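PDB 6DG5: interleukin-2 receptor subunit beta from Mus musculus, which probably serves as a signalling subunit of the interleukin-2 receptor, binding the cytokine outside the cell and passing on its mitogenic signal. Local coordinates for residues B[177-182]-B[204-209]. Residues are numbered along the deposited sequence; the frame is centred on the assembly and turned at random.
Sequences TSYEVQ and FRTRPA
Tyr-179 and Phe-204 face each other as an antiparallel hydrogen-bonded pair, Tyr-179 N reaching Phe-204 O at 2.7 Å, almost straight, and Phe-204 N reaching Tyr-179 O at 3.0 Å. Beyond the non-hydrogen-bonded pair Ser-178 and Arg-205, past the end of the strand pairing, Thr-206 N still bonds Thr-177 O, and a side chain then replaces backbone: Thr-206 OG1 accepts Thr-177 N at 2.9 Å. That hydroxyl also bonds Ile-174 O, so threonine supplies both an acceptor and a donor where strand 202-205 has ended. This strand borders the four-stranded sheet of the membrane-proximal fibronectin type III domain, a beta-sandwich. Facing its core, Phe-204 leans toward strand 178-187, CG held between backbone N and carbonyl carbon (chi1 61°). Tyr-179 CB packs over one ring face, toward the rim, 3.6 Å from Phe-204 CZ (CH-pi); the two rings, nearly parallel (25°), are slid apart. Val-181 CG2 meets the ring edge at Phe-204 CE1, 3.6 Å away. Large and apolar, Phe-204 also touches Val-115, Ile-118, Cys-123 and Ile-125 of the facing sheet. Tyrosine suits its buried place because its OH bonds Ile-174 N. On the opposite face, extended Arg-205 suits the more exposed side: NH1 donates, in the guanidinium plane, to Ser-178 OG at 3.1 Å, the short serine letting the long chain pass.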
ATOM      1  N   THR B 177      -7.817  33.054 -20.161  1.00 26.28           N
ATOM      2  CA  THR B 177      -8.447  31.945 -20.863  1.00 33.09           C
ATOM      3  C   THR B 177      -9.126  31.036 -19.851  1.00 25.44           C
ATOM      4  O   THR B 177      -8.572  30.766 -18.781  1.00 32.69           O
ATOM      5  CB  THR B 177      -7.417  31.157 -21.684  1.00 36.09           C
ATOM      6  OG1 THR B 177      -6.789  32.031 -22.629  1.00 44.77           O
ATOM      7  CG2 THR B 177      -8.084  30.012 -22.428  1.00 43.91           C
ATOM      8  N   SER B 178     -10.327  30.572 -20.188  1.00 26.48           N
ATOM      9  CA  SER B 178     -11.142  29.766 -19.289  1.00 35.86           C
ATOM     10  C   SER B 178     -10.990  28.285 -19.616  1.00 35.44           C
ATOM     11  O   SER B 178     -11.112  27.884 -20.778  1.00 38.07           O
ATOM     12  CB  SER B 178     -12.613  30.174 -19.384  1.00 43.84           C
ATOM     13  OG  SER B 178     -12.789  31.538 -19.040  1.00 48.01           O
ATOM     14  N   TYR B 179     -10.741  27.479 -18.587  1.00 26.14           N
ATOM     15  CA  TYR B 179     -10.555  26.044 -18.728  1.00 22.09           C
ATOM     16  C   TYR B 179     -11.548  25.294 -17.850  1.00 29.88           C
ATOM     17  O   TYR B 179     -12.150  25.855 -16.930  1.00 35.44           O
ATOM     18  CB  TYR B 179      -9.129  25.624 -18.347  1.00 27.05           C
ATOM     19  CG  TYR B 179      -8.027  26.327 -19.107  1.00 20.68           C
ATOM     20  CD1 TYR B 179      -7.535  27.553 -18.680  1.00 20.73           C
ATOM     21  CD2 TYR B 179      -7.461  25.752 -20.238  1.00 20.98           C
ATOM     22  CE1 TYR B 179      -6.521  28.193 -19.364  1.00 33.13           C
ATOM     23  CE2 TYR B 179      -6.444  26.384 -20.927  1.00 33.09           C
ATOM     24  CZ  TYR B 179      -5.980  27.605 -20.488  1.00 34.66           C
ATOM     25  OH  TYR B 179      -4.970  28.234 -21.176  1.00 38.54           O
ATOM     26  N   GLU B 180     -11.697  24.001 -18.138  1.00 21.34           N
ATOM     27  CA  GLU B 180     -12.528  23.096 -17.357  1.00 20.92           C
ATOM     28  C   GLU B 180     -11.752  21.806 -17.134  1.00 19.49           C
ATOM     29  O   GLU B 180     -11.090  21.307 -18.048  1.00 32.81           O
ATOM     30  CB  GLU B 180     -13.861  22.811 -18.065  1.00 39.77           C
ATOM     31  CG  GLU B 180     -15.074  22.758 -17.142  1.00 45.75           C
ATOM     32  CD  GLU B 180     -16.390  22.750 -17.906  1.00 54.26           C
ATOM     33  OE1 GLU B 180     -16.366  22.943 -19.141  1.00 55.08           O
ATOM     34  OE2 GLU B 180     -17.450  22.551 -17.272  1.00 57.78           O
ATOM     35  N   VAL B 181     -11.824  21.273 -15.916  1.00 19.63           N
ATOM     36  CA  VAL B 181     -10.987  20.149 -15.506  1.00 17.19           C
ATOM     37  C   VAL B 181     -11.831  19.112 -14.776  1.00 19.89           C
ATOM     38  O   VAL B 181     -12.655  19.456 -13.922  1.00 17.15           O
ATOM     39  CB  VAL B 181      -9.816  20.624 -14.615  1.00 16.19           C
ATOM     40  CG1 VAL B 181      -9.225  19.461 -13.836  1.00 15.15           C
ATOM     41  CG2 VAL B 181      -8.743  21.279 -15.465  1.00 16.90           C
ATOM     42  N   GLN B 182     -11.622  17.840 -15.121  1.00 19.70           N
ATOM     43  CA  GLN B 182     -12.208  16.711 -14.419  1.00 16.27           C
ATOM     44  C   GLN B 182     -11.104  15.735 -14.040  1.00 30.09           C
ATOM     45  O   GLN B 182     -10.131  15.568 -14.778  1.00 40.25           O
ATOM     46  CB  GLN B 182     -13.248  15.982 -15.274  1.00 17.25           C
ATOM     47  CG  GLN B 182     -14.515  16.768 -15.544  1.00 21.34           C
ATOM     48  CD  GLN B 182     -15.545  15.948 -16.300  1.00 25.38           C
ATOM     49  OE1 GLN B 182     -15.303  15.507 -17.423  1.00 27.75           O
ATOM     50  NE2 GLN B 182     -16.699  15.729 -15.678  1.00 28.29           N
ATOM     51  N   PHE B 204     -12.240  27.406 -14.381  1.00 21.75           N
ATOM     52  CA  PHE B 204     -11.366  28.463 -13.897  1.00 23.77           C
ATOM     53  C   PHE B 204     -10.812  29.250 -15.076  1.00 33.73           C
ATOM     54  O   PHE B 204     -10.687  28.729 -16.188  1.00 37.59           O
ATOM     55  CB  PHE B 204     -10.214  27.901 -13.047  1.00 20.56           C
ATOM     56  CG  PHE B 204      -9.309  26.955 -13.790  1.00 24.05           C
ATOM     57  CD1 PHE B 204      -9.635  25.614 -13.915  1.00 27.59           C
ATOM     58  CD2 PHE B 204      -8.123  27.404 -14.349  1.00 22.40           C
ATOM     59  CE1 PHE B 204      -8.802  24.742 -14.594  1.00 28.21           C
ATOM     60  CE2 PHE B 204      -7.285  26.537 -15.029  1.00 17.77           C
ATOM     61  CZ  PHE B 204      -7.625  25.204 -15.149  1.00 26.80           C
ATOM     62  N   ARG B 205     -10.478  30.514 -14.818  1.00 35.30           N
ATOM     63  CA  ARG B 205      -9.952  31.413 -15.836  1.00 37.26           C
ATOM     64  C   ARG B 205      -8.643  32.021 -15.351  1.00 37.93           C
ATOM     65  O   ARG B 205      -8.541  32.463 -14.200  1.00 39.93           O
ATOM     66  CB  ARG B 205     -10.957  32.522 -16.174  1.00 25.99           C
ATOM     67  CG  ARG B 205     -10.498  33.469 -17.271  1.00 27.12           C
ATOM     68  CD  ARG B 205     -11.562  34.508 -17.586  1.00 30.62           C
ATOM     69  NE  ARG B 205     -11.114  35.459 -18.599  1.00 30.84           N
ATOM     70  CZ  ARG B 205     -11.321  35.314 -19.904  1.00 31.95           C
ATOM     71  NH1 ARG B 205     -11.974  34.255 -20.361  1.00 31.96           N
ATOM     72  NH2 ARG B 205     -10.876  36.230 -20.753  1.00 40.18           N
ATOM     73  N   THR B 206      -7.648  32.048 -16.233  1.00 22.60           N
ATOM     74  CA  THR B 206      -6.332  32.556 -15.888  1.00 21.89           C
ATOM     75  C   THR B 206      -6.338  34.081 -15.805  1.00 31.38           C
ATOM     76  O   THR B 206      -7.185  34.762 -16.389  1.00 24.84           O
ATOM     77  CB  THR B 206      -5.296  32.095 -16.914  1.00 21.31           C
ATOM     78  OG1 THR B 206      -5.822  32.266 -18.235  1.00 31.48           O
ATOM     79  CG2 THR B 206      -4.948  30.633 -16.695  1.00 19.89           C
ATOM     80  N   ARG B 207      -5.368  34.611 -15.062  1.00 30.08           N
ATOM     81  CA  ARG B 207      -5.241  36.054 -14.906  1.00 34.96           C
ATOM     82  C   ARG B 207      -4.880  36.693 -16.245  1.00 24.89           C
ATOM     83  O   ARG B 207      -4.046  36.157 -16.981  1.00 35.39           O
ATOM     84  CB  ARG B 207      -4.175  36.381 -13.858  1.00 41.91           C
ATOM     85  CG  ARG B 207      -4.011  37.862 -13.548  1.00 50.89           C
ATOM     86  CD  ARG B 207      -2.832  38.115 -12.616  1.00 59.09           C
ATOM     87  NE  ARG B 207      -3.082  37.647 -11.254  1.00 66.82           N
ATOM     88  CZ  ARG B 207      -3.524  38.421 -10.267  1.00 73.76           C
ATOM     89  NH1 ARG B 207      -3.768  39.706 -10.490  1.00 72.58           N
ATOM     90  NH2 ARG B 207      -3.723  37.915  -9.058  1.00 80.56           N
ATOM     91  N   PRO B 208      -5.494  37.822 -16.594  1.00 26.73           N
ATOM     92  CA  PRO B 208      -5.207  38.446 -17.890  1.00 27.84           C
ATOM     93  C   PRO B 208      -3.788  38.986 -17.964  1.00 37.43           C
ATOM     94  O   PRO B 208      -3.163  39.308 -16.951  1.00 40.01           O
ATOM     95  CB  PRO B 208      -6.237  39.579 -17.977  1.00 30.13           C
ATOM     96  CG  PRO B 208      -6.589  39.870 -16.555  1.00 30.10           C
ATOM     97  CD  PRO B 208      -6.540  38.548 -15.856  1.00 41.85           C
ATOM     98  N   ALA B 209      -3.282  39.075 -19.190  1.00 31.83           N
ATOM     99  CA  ALA B 209      -1.930  39.558 -19.430  1.00 36.06           C
ATOM    100  C   ALA B 209      -1.865  41.077 -19.317  1.00 45.85           C
ATOM    101  O   ALA B 209      -1.406  41.614 -18.308  1.00 49.42           O
ATOM    102  CB  ALA B 209      -1.442  39.104 -20.797  1.00 27.57           C
TER